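Local coordinates for protein beta-hexosaminidase (Neisseria gonorrhoeae, PDB 6JTJ) that probably takes part in peptidoglycan recycling by cleaving terminal beta-1,4-linked N-acetylglucosamine from peptide-linked cell-wall fragments, at residues L154-P165 / L200-K210; G289-T297 / C319-L330. All blocks are in the same frame, centred on the assembly; numbering follows the deposited sequence.

Contact 1. Residues L154-P165 / L200-K210; sequences LSACGIDLSFTP and LAKGGMKSCGK. With NAG (2-acetamido-2-deoxy-beta-D-glucopyranose), chain I.
Leu154 presses its CB against the methyl of Met205, which crosses it at about a right angle; at 3.5 Å between Leu154 CB and Met205 CE the carbons are tightly packed. Met205 gets there because its chain runs extended beyond CG (chi2 -169°). Ser155 OG faces Gly203 O at the end of helix 186-202, which Gly204 closes in a Schellman motif. Ile159 CG2 then lies against the same Met205 methyl. From Asp160 to Ser162 the two backbones are bridged by water. One molecule donates to Asp160 O (2.8 Å) and accepts from Lys206 N; the other donates to both Ser162 O and Lys206 O. Leu161 CD1 rests on Lys206 O. At Phe163, the ring edge meets Cys208 CB in plane, while Cys208 SG sits obliquely, 3.8 Å from Phe163 CD1. The carbonyl of Phe163 takes a hydrogen bond from Lys210 NZ (2.8 Å). Direct backbone-to-backbone bonds start at Thr164, whose O accepts Cys208 N at 2.8 Å in an almost straight bond (177°), though the donor stands above the carbonyl plane. After the cis peptide, Pro165 O accepts Lys210 N at 3.1 Å. A bend at chi3 (-73°) helps carry the lysine amine to the bound N-acetylglucosamine, where Lys210 NZ donates to O4 (3.0 Å) and O3; Glu107 adds a salt bridge to the same nitrogen. Here the loop after strand 161-162 and strand 208-212, parts of the barrel-like domain of glycosyl hydrolase family 3, hold Lys210 at the sugar, consistent with its predicted substrate role.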
loop_
_atom_site.group_PDB
_atom_site.type_symbol
_atom_site.label_atom_id
_atom_site.label_comp_id
_atom_site.label_asym_id
_atom_site.label_seq_id
_atom_site.Cartn_x
_atom_site.Cartn_y
_atom_site.Cartn_z
ATOM N N LEU C 154 23.233 -0.488 9.501
ATOM C CA LEU C 154 23.089 -1.617 8.592
ATOM C C LEU C 154 24.448 -2.099 8.119
ATOM O O LEU C 154 24.670 -3.302 7.996
ATOM C CB LEU C 154 22.222 -1.252 7.387
ATOM C CG LEU C 154 20.729 -1.095 7.622
ATOM C CD1 LEU C 154 20.108 -0.466 6.385
ATOM C CD2 LEU C 154 20.081 -2.433 7.929
ATOM N N SER C 155 25.352 -1.160 7.871
ATOM C CA SER C 155 26.698 -1.501 7.427
ATOM C C SER C 155 27.425 -2.387 8.449
ATOM O O SER C 155 28.145 -3.302 8.078
ATOM C CB SER C 155 27.506 -0.235 7.161
ATOM O OG SER C 155 26.947 0.518 6.110
ATOM N N ALA C 156 27.174 -2.133 9.733
ATOM C CA ALA C 156 27.734 -2.951 10.812
ATOM C C ALA C 156 27.303 -4.393 10.746
ATOM O O ALA C 156 27.962 -5.246 11.344
ATOM C CB ALA C 156 27.347 -2.380 12.157
ATOM N N CYS C 157 26.181 -4.661 10.079
ATOM C CA CYS C 157 25.661 -5.995 10.039
ATOM C C CYS C 157 25.974 -6.687 8.739
ATOM O O CYS C 157 25.526 -7.798 8.524
ATOM C CB CYS C 157 24.165 -5.963 10.281
ATOM S SG CYS C 157 23.724 -5.299 11.912
ATOM N N GLY C 158 26.745 -6.044 7.867
ATOM C CA GLY C 158 27.159 -6.653 6.600
ATOM C C GLY C 158 26.227 -6.400 5.427
ATOM O O GLY C 158 26.310 -7.096 4.419
ATOM N N ILE C 159 25.348 -5.408 5.559
ATOM C CA ILE C 159 24.396 -5.049 4.515
ATOM C C ILE C 159 25.094 -4.071 3.584
ATOM O O ILE C 159 25.850 -3.230 4.038
ATOM C CB ILE C 159 23.156 -4.351 5.103
ATOM C CG1 ILE C 159 22.494 -5.205 6.208
ATOM C CG2 ILE C 159 22.173 -3.989 4.010
ATOM C CD1 ILE C 159 21.906 -6.511 5.757
ATOM N N ASP C 160 24.845 -4.163 2.285
ATOM C CA ASP C 160 25.486 -3.226 1.347
ATOM C C ASP C 160 24.705 -1.934 1.133
ATOM O O ASP C 160 25.289 -0.859 1.049
ATOM C CB ASP C 160 25.717 -3.900 0.004
ATOM C CG ASP C 160 26.771 -4.974 0.082
ATOM O OD1 ASP C 160 27.954 -4.623 0.272
ATOM O OD2 ASP C 160 26.420 -6.157 -0.062
ATOM N N LEU C 161 23.384 -2.061 1.037
ATOM C CA LEU C 161 22.533 -1.008 0.506
ATOM C C LEU C 161 21.140 -1.087 1.126
ATOM O O LEU C 161 20.589 -2.185 1.285
ATOM C CB LEU C 161 22.423 -1.236 -0.992
ATOM C CG LEU C 161 21.442 -0.436 -1.837
ATOM C CD1 LEU C 161 22.009 0.933 -2.142
ATOM C CD2 LEU C 161 21.185 -1.160 -3.126
ATOM N N SER C 162 20.576 0.068 1.457
ATOM C CA SER C 162 19.135 0.188 1.708
ATOM C C SER C 162 18.434 0.768 0.481
ATOM O O SER C 162 18.959 1.667 -0.176
ATOM C CB SER C 162 18.862 1.091 2.900
ATOM O OG SER C 162 17.465 1.266 3.084
ATOM N N PHE C 163 17.264 0.226 0.157
ATOM C CA PHE C 163 16.475 0.723 -0.961
ATOM C C PHE C 163 15.747 2.008 -0.543
ATOM O O PHE C 163 14.583 1.992 -0.200
ATOM C CB PHE C 163 15.490 -0.355 -1.482
ATOM C CG PHE C 163 16.161 -1.538 -2.160
ATOM C CD1 PHE C 163 17.147 -1.341 -3.114
ATOM C CD2 PHE C 163 15.804 -2.849 -1.866
ATOM C CE1 PHE C 163 17.750 -2.418 -3.759
ATOM C CE2 PHE C 163 16.405 -3.928 -2.519
ATOM C CZ PHE C 163 17.374 -3.710 -3.469
ATOM N N THR C 164 16.479 3.114 -0.593
ATOM C CA THR C 164 16.001 4.406 -0.174
ATOM C C THR C 164 16.902 5.428 -0.867
ATOM O O THR C 164 18.078 5.137 -1.151
ATOM C CB THR C 164 16.023 4.496 1.364
ATOM O OG1 THR C 164 15.217 5.586 1.824
ATOM C CG2 THR C 164 17.451 4.634 1.900
ATOM N N PRO C 165 16.380 6.631 -1.155
ATOM C CA PRO C 165 15.108 7.198 -0.760
ATOM C C PRO C 165 13.966 7.136 -1.760
ATOM O O PRO C 165 14.178 7.092 -2.979
ATOM C CB PRO C 165 15.453 8.653 -0.579
ATOM C CG PRO C 165 16.430 8.918 -1.682
ATOM C CD PRO C 165 17.254 7.659 -1.761
ATOM N N LEU C 200 23.878 8.771 3.894
ATOM C CA LEU C 200 24.033 7.351 3.588
ATOM C C LEU C 200 25.487 7.041 3.260
ATOM O O LEU C 200 26.013 6.017 3.689
ATOM C CB LEU C 200 23.129 6.945 2.398
ATOM C CG LEU C 200 21.597 6.992 2.598
ATOM C CD1 LEU C 200 20.893 6.755 1.276
ATOM C CD2 LEU C 200 21.146 5.976 3.639
ATOM N N ALA C 201 26.097 7.878 2.428
ATOM C CA ALA C 201 27.483 7.650 1.977
ATOM C C ALA C 201 28.458 7.687 3.157
ATOM O O ALA C 201 29.402 6.912 3.210
ATOM C CB ALA C 201 27.864 8.673 0.922
ATOM N N LYS C 202 28.200 8.545 4.137
ATOM C CA LYS C 202 28.986 8.504 5.378
ATOM C C LYS C 202 28.889 7.162 6.057
ATOM O O LYS C 202 29.868 6.687 6.634
ATOM C CB LYS C 202 28.539 9.585 6.340
ATOM C CG LYS C 202 29.329 10.847 6.168
ATOM C CD LYS C 202 28.799 11.962 7.037
ATOM C CE LYS C 202 29.295 13.308 6.566
ATOM N NZ LYS C 202 30.666 13.310 5.992
ATOM N N GLY C 203 27.717 6.543 5.980
ATOM C CA GLY C 203 27.513 5.224 6.550
ATOM C C GLY C 203 27.930 4.079 5.655
ATOM O O GLY C 203 27.657 2.921 5.969
ATOM N N GLY C 204 28.570 4.387 4.535
ATOM C CA GLY C 204 29.114 3.378 3.639
ATOM C C GLY C 204 28.259 3.029 2.428
ATOM O O GLY C 204 28.645 2.158 1.646
ATOM N N MET C 205 27.110 3.686 2.257
ATOM C CA MET C 205 26.104 3.216 1.292
ATOM C C MET C 205 25.794 4.205 0.180
ATOM O O MET C 205 25.782 5.403 0.385
ATOM C CB MET C 205 24.798 2.891 2.022
ATOM C CG MET C 205 24.910 1.779 3.058
ATOM S SD MET C 205 23.294 1.222 3.645
ATOM C CE MET C 205 23.777 -0.327 4.435
ATOM N N LYS C 206 25.458 3.653 -0.983
ATOM C CA LYS C 206 24.842 4.395 -2.069
ATOM C C LYS C 206 23.320 4.488 -1.884
ATOM O O LYS C 206 22.780 3.976 -0.907
ATOM C CB LYS C 206 25.149 3.704 -3.397
ATOM C CG LYS C 206 26.641 3.535 -3.676
ATOM C CD LYS C 206 27.358 4.868 -3.676
ATOM C CE LYS C 206 28.738 4.732 -4.286
ATOM N NZ LYS C 206 29.528 3.660 -3.608
ATOM N N SER C 207 22.640 5.146 -2.830
ATOM C CA SER C 207 21.192 5.351 -2.763
ATOM C C SER C 207 20.444 4.663 -3.914
ATOM O O SER C 207 21.021 4.332 -4.955
ATOM C CB SER C 207 20.889 6.824 -2.829
ATOM O OG SER C 207 21.223 7.316 -4.125
ATOM N N CYS C 208 19.151 4.415 -3.686
ATOM C CA CYS C 208 18.267 3.834 -4.687
ATOM C C CYS C 208 16.966 4.608 -4.686
ATOM O O CYS C 208 16.190 4.510 -3.724
ATOM C CB CYS C 208 17.994 2.355 -4.381
ATOM S SG CYS C 208 16.829 1.593 -5.520
ATOM N N GLY C 209 16.747 5.383 -5.746
ATOM C CA GLY C 209 15.576 6.220 -5.849
ATOM C C GLY C 209 14.348 5.413 -6.231
ATOM O O GLY C 209 14.440 4.548 -7.079
ATOM N N LYS C 210 13.216 5.701 -5.598
ATOM C CA LYS C 210 11.966 4.989 -5.855
ATOM C C LYS C 210 10.823 5.994 -5.958
ATOM O O LYS C 210 10.845 6.976 -5.217
ATOM C CB LYS C 210 11.641 4.060 -4.677
ATOM C CG LYS C 210 12.812 3.268 -4.168
ATOM C CD LYS C 210 12.355 2.065 -3.337
ATOM C CE LYS C 210 11.827 2.444 -1.970
ATOM N NZ LYS C 210 12.024 1.296 -1.020
HETATM C C1 NAG I . 7.963 -2.792 -3.825
HETATM C C2 NAG I . 7.916 -1.485 -3.021
HETATM C C3 NAG I . 9.287 -0.854 -2.964
HETATM C C4 NAG I . 10.334 -1.864 -2.500
HETATM C C5 NAG I . 10.379 -3.069 -3.418
HETATM C C6 NAG I . 11.290 -4.161 -2.850
HETATM C C7 NAG I . 6.116 0.252 -2.962
HETATM C C8 NAG I . 6.036 0.035 -1.509
HETATM N N2 NAG I . 7.015 -0.513 -3.591
HETATM O O1 NAG I . 6.871 -3.624 -3.481
HETATM O O3 NAG I . 9.232 0.267 -2.111
HETATM O O4 NAG I . 11.610 -1.282 -2.404
HETATM O O5 NAG I . 9.080 -3.614 -3.521
HETATM O O6 NAG I . 10.831 -4.683 -1.613
HETATM O O7 NAG I . 5.357 1.061 -3.523
HETATM O O HOH W 1 25.706 0.854 -1.085
HETATM O O HOH W 2 21.094 2.998 0.989
#

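Contact 2. Residues G289-T297 / C319-L330; sequences GVIFSDDLT and CDIVLVCNRPDL
Ser293 grips the strand of Ile321 and Leu323 with both backbone and side chain: Ser293 N donates to Ile321 O at 2.9 Å, nearly along the C=O axis, and Ser293 OG accepts Leu323 N at 3.0 Å. With chi1 at 78°, OG lies between its own backbone N and carbonyl carbon. The hydroxyl so takes a place that a backbone carbonyl would probably fill in regular parallel pairing. Asp295 does much the same further on, Cys325 N meeting Asp295 OD1 (3.0 Å) from above the carboxylate plane. Leu323 O, between these two amides along its own segment, accepts Leu296 N at 3.1 Å. At the other end Asp320 and Ile291 are joined twice: Asp320 N to Ile291 O (2.8 Å), and Ile291 N to the anti lone pair of Asp320 OD2 (2.9 Å). Arg282 and Arg349 make salt bridges to that carboxylate and hold it in place. On the face of Phe292, Ile321 and Leu323 the packing is apolar. Phe292 carries Val290 CG1 over one ring face and meets Ile321 CG2 at its edge. Phe292 CD1 lies 3.4 Å from Leu323 CD1. Near the surface Thr297 CG2 packs on Val324 and on Arg327 CG, while the Arg327 guanidinium grips Asp329 side-on and has Leu330 CD1 over one face. Asp294, the predicted nucleophile, starts away from the partner segment, and its side chain touches His259 and Phe272. Helix 307-317 links the two parallel strands in a beta-alpha-beta crossover and packs on Leu296 and Val322; helix 274-284 lies against Ile291 and Cys319. Strand 254-257 pairs with 290-295, and strand 47-49 with 321-323.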
loop_
_atom_site.group_PDB
_atom_site.type_symbol
_atom_site.label_atom_id
_atom_site.label_comp_id
_atom_site.label_asym_id
_atom_site.label_seq_id
_atom_site.Cartn_x
_atom_site.Cartn_y
_atom_site.Cartn_z
ATOM N N GLY C 289 23.333 3.898 -13.570
ATOM C CA GLY C 289 23.294 2.924 -12.501
ATOM C C GLY C 289 22.395 1.740 -12.781
ATOM O O GLY C 289 22.008 1.479 -13.910
ATOM N N VAL C 290 22.072 1.014 -11.716
ATOM C CA VAL C 290 21.212 -0.169 -11.800
ATOM C C VAL C 290 19.755 0.224 -11.982
ATOM O O VAL C 290 19.229 1.102 -11.281
ATOM C CB VAL C 290 21.291 -1.015 -10.512
ATOM C CG1 VAL C 290 20.171 -2.051 -10.447
ATOM C CG2 VAL C 290 22.651 -1.661 -10.406
ATOM N N ILE C 291 19.097 -0.433 -12.928
ATOM C CA ILE C 291 17.646 -0.421 -12.974
ATOM C C ILE C 291 17.192 -1.789 -12.478
ATOM O O ILE C 291 17.407 -2.807 -13.169
ATOM C CB ILE C 291 17.140 -0.141 -14.382
ATOM C CG1 ILE C 291 17.626 1.225 -14.853
ATOM C CG2 ILE C 291 15.615 -0.178 -14.417
ATOM C CD1 ILE C 291 17.319 1.518 -16.308
ATOM N N PHE C 292 16.596 -1.830 -11.290
ATOM C CA PHE C 292 15.949 -3.041 -10.803
ATOM C C PHE C 292 14.596 -3.261 -11.469
ATOM O O PHE C 292 13.973 -2.314 -11.909
ATOM C CB PHE C 292 15.717 -2.966 -9.315
ATOM C CG PHE C 292 16.956 -3.099 -8.503
ATOM C CD1 PHE C 292 17.648 -4.305 -8.454
ATOM C CD2 PHE C 292 17.438 -2.022 -7.783
ATOM C CE1 PHE C 292 18.780 -4.437 -7.685
ATOM C CE2 PHE C 292 18.582 -2.147 -7.021
ATOM C CZ PHE C 292 19.254 -3.355 -6.969
ATOM N N SER C 293 14.131 -4.513 -11.529
ATOM C CA SER C 293 12.783 -4.815 -12.029
ATOM C C SER C 293 11.813 -4.665 -10.869
ATOM O O SER C 293 12.227 -4.498 -9.738
ATOM C CB SER C 293 12.701 -6.259 -12.537
ATOM O OG SER C 293 12.578 -7.173 -11.463
ATOM N N ASP C 294 10.516 -4.779 -11.107
ATOM C CA ASP C 294 9.617 -5.006 -9.923
ATOM C C ASP C 294 9.784 -6.454 -9.482
ATOM O O ASP C 294 10.375 -7.236 -10.219
ATOM C CB ASP C 294 8.122 -4.693 -10.140
ATOM C CG ASP C 294 7.774 -4.343 -11.561
ATOM O OD1 ASP C 294 8.612 -4.609 -12.463
ATOM O OD2 ASP C 294 6.654 -3.787 -11.745
ATOM N N ASP C 295 9.241 -6.805 -8.313
ATOM C CA ASP C 295 9.143 -8.218 -7.879
ATOM C C ASP C 295 8.283 -8.924 -8.954
ATOM O O ASP C 295 7.117 -8.547 -9.156
ATOM C CB ASP C 295 8.514 -8.326 -6.476
ATOM C CG ASP C 295 8.527 -9.759 -5.913
ATOM O OD1 ASP C 295 9.157 -10.672 -6.502
ATOM O OD2 ASP C 295 7.835 -9.992 -4.901
ATOM N N LEU C 296 8.899 -9.871 -9.673
ATOM C CA LEU C 296 8.317 -10.606 -10.823
ATOM C C LEU C 296 7.374 -11.737 -10.405
ATOM O O LEU C 296 6.711 -12.317 -11.260
ATOM C CB LEU C 296 9.442 -11.204 -11.706
ATOM C CG LEU C 296 10.461 -10.215 -12.294
ATOM C CD1 LEU C 296 11.380 -10.936 -13.274
ATOM C CD2 LEU C 296 9.805 -9.017 -12.970
ATOM N N THR C 297 7.368 -12.084 -9.120
ATOM C CA THR C 297 6.478 -13.150 -8.593
ATOM C C THR C 297 4.996 -12.932 -8.648
ATOM O O THR C 297 4.517 -12.022 -8.028
ATOM C CB THR C 297 6.809 -13.557 -7.143
ATOM O OG1 THR C 297 6.711 -12.426 -6.271
ATOM C CG2 THR C 297 8.183 -14.135 -7.079
ATOM N N CYS C 319 15.841 -3.376 -17.668
ATOM C CA CYS C 319 16.278 -3.706 -16.317
ATOM C C CYS C 319 17.595 -4.464 -16.340
ATOM O O CYS C 319 17.802 -5.314 -17.203
ATOM C CB CYS C 319 15.252 -4.572 -15.606
ATOM S SG CYS C 319 13.619 -3.834 -15.438
ATOM N N ASP C 320 18.484 -4.137 -15.400
ATOM C CA ASP C 320 19.761 -4.830 -15.231
ATOM C C ASP C 320 19.580 -6.077 -14.401
ATOM O O ASP C 320 20.203 -7.112 -14.680
ATOM C CB ASP C 320 20.768 -3.938 -14.504
ATOM C CG ASP C 320 21.180 -2.746 -15.309
ATOM O OD1 ASP C 320 21.815 -2.925 -16.366
ATOM O OD2 ASP C 320 20.891 -1.610 -14.887
ATOM N N ILE C 321 18.752 -5.978 -13.364
ATOM C CA ILE C 321 18.664 -6.983 -12.334
ATOM C C ILE C 321 17.197 -7.231 -11.979
ATOM O O ILE C 321 16.455 -6.287 -11.750
ATOM C CB ILE C 321 19.395 -6.523 -11.072
ATOM C CG1 ILE C 321 20.905 -6.441 -11.311
ATOM C CG2 ILE C 321 19.120 -7.457 -9.897
ATOM C CD1 ILE C 321 21.651 -5.533 -10.345
ATOM N N VAL C 322 16.785 -8.493 -11.962
ATOM C CA VAL C 322 15.411 -8.830 -11.658
ATOM C C VAL C 322 15.293 -9.327 -10.229
ATOM O O VAL C 322 16.133 -10.079 -9.750
ATOM C CB VAL C 322 14.796 -9.858 -12.644
ATOM C CG1 VAL C 322 14.717 -9.283 -14.048
ATOM C CG2 VAL C 322 15.564 -11.171 -12.665
ATOM N N LEU C 323 14.239 -8.886 -9.568
ATOM C CA LEU C 323 13.951 -9.272 -8.206
ATOM C C LEU C 323 12.927 -10.390 -8.203
ATOM O O LEU C 323 11.901 -10.274 -8.860
ATOM C CB LEU C 323 13.363 -8.103 -7.423
ATOM C CG LEU C 323 14.328 -7.317 -6.561
ATOM C CD1 LEU C 323 15.364 -6.644 -7.450
ATOM C CD2 LEU C 323 13.578 -6.292 -5.708
ATOM N N VAL C 324 13.212 -11.459 -7.468
ATOM C CA VAL C 324 12.295 -12.587 -7.339
ATOM C C VAL C 324 12.226 -12.947 -5.878
ATOM O O VAL C 324 13.104 -13.623 -5.372
ATOM C CB VAL C 324 12.765 -13.798 -8.168
ATOM C CG1 VAL C 324 11.690 -14.878 -8.202
ATOM C CG2 VAL C 324 13.108 -13.378 -9.593
ATOM N N CYS C 325 11.191 -12.456 -5.204
ATOM C CA CYS C 325 11.079 -12.546 -3.770
ATOM C C CYS C 325 10.016 -13.533 -3.313
ATOM O O CYS C 325 8.992 -13.707 -3.950
ATOM C CB CYS C 325 10.748 -11.165 -3.204
ATOM S SG CYS C 325 11.901 -9.880 -3.751
ATOM N N ASN C 326 10.272 -14.153 -2.172
ATOM C CA ASN C 326 9.341 -15.081 -1.508
ATOM C C ASN C 326 9.007 -16.333 -2.312
ATOM O O ASN C 326 8.017 -16.981 -2.017
ATOM C CB ASN C 326 8.024 -14.368 -1.133
ATOM C CG ASN C 326 8.247 -12.985 -0.557
ATOM O OD1 ASN C 326 8.965 -12.831 0.423
ATOM N ND2 ASN C 326 7.634 -11.966 -1.167
ATOM N N ARG C 327 9.793 -16.650 -3.340
ATOM C CA ARG C 327 9.455 -17.739 -4.248
ATOM C C ARG C 327 10.711 -18.446 -4.735
ATOM O O ARG C 327 11.076 -18.359 -5.910
ATOM C CB ARG C 327 8.639 -17.220 -5.433
ATOM C CG ARG C 327 7.248 -16.715 -5.071
ATOM C CD ARG C 327 6.344 -17.809 -4.507
ATOM N NE ARG C 327 6.122 -18.863 -5.494
ATOM C CZ ARG C 327 5.207 -18.822 -6.464
ATOM N NH1 ARG C 327 4.379 -17.788 -6.582
ATOM N NH2 ARG C 327 5.111 -19.835 -7.318
ATOM N N PRO C 328 11.385 -19.157 -3.828
ATOM C CA PRO C 328 12.578 -19.895 -4.242
ATOM C C PRO C 328 12.311 -20.954 -5.339
ATOM O O PRO C 328 13.216 -21.296 -6.112
ATOM C CB PRO C 328 13.058 -20.540 -2.940
ATOM C CG PRO C 328 11.903 -20.479 -1.995
ATOM C CD PRO C 328 11.116 -19.275 -2.384
ATOM N N ASP C 329 11.073 -21.438 -5.416
ATOM C CA ASP C 329 10.658 -22.309 -6.510
ATOM C C ASP C 329 10.766 -21.622 -7.871
ATOM O O ASP C 329 11.184 -22.243 -8.850
ATOM C CB ASP C 329 9.218 -22.828 -6.291
ATOM C CG ASP C 329 8.193 -21.707 -6.160
ATOM O OD1 ASP C 329 8.355 -20.851 -5.259
ATOM O OD2 ASP C 329 7.246 -21.660 -6.975
ATOM N N LEU C 330 10.358 -20.354 -7.945
ATOM C CA LEU C 330 10.441 -19.609 -9.191
ATOM C C LEU C 330 11.884 -19.230 -9.511
ATOM O O LEU C 330 12.255 -19.130 -10.679
ATOM C CB LEU C 330 9.547 -18.373 -9.150
ATOM C CG LEU C 330 8.042 -18.646 -9.110
ATOM C CD1 LEU C 330 7.260 -17.344 -9.096
ATOM C CD2 LEU C 330 7.590 -19.497 -10.291
#

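In the fold
Both contacts join strands of one curled sheet, with centres about 19 Å apart, and they meet through an edge-to-face pair of rings, Phe163 CE1 lying 3.4 Å from Phe292 CE2. Contact 1 is almost wholly buried, whereas contact 2 runs from a buried start out to the exposed Thr297, with Val225 of the second subunit packing against Asp295 and Asn326. Their chemistry differs accordingly. In 154-165 / 200-210 the two segments are partly joined through water, and a lysine reaches the sugar directly; in 289-297 / 319-330 they pair more continuously, with serine and aspartate side chains accepting backbone amides beside the predicted nucleophile.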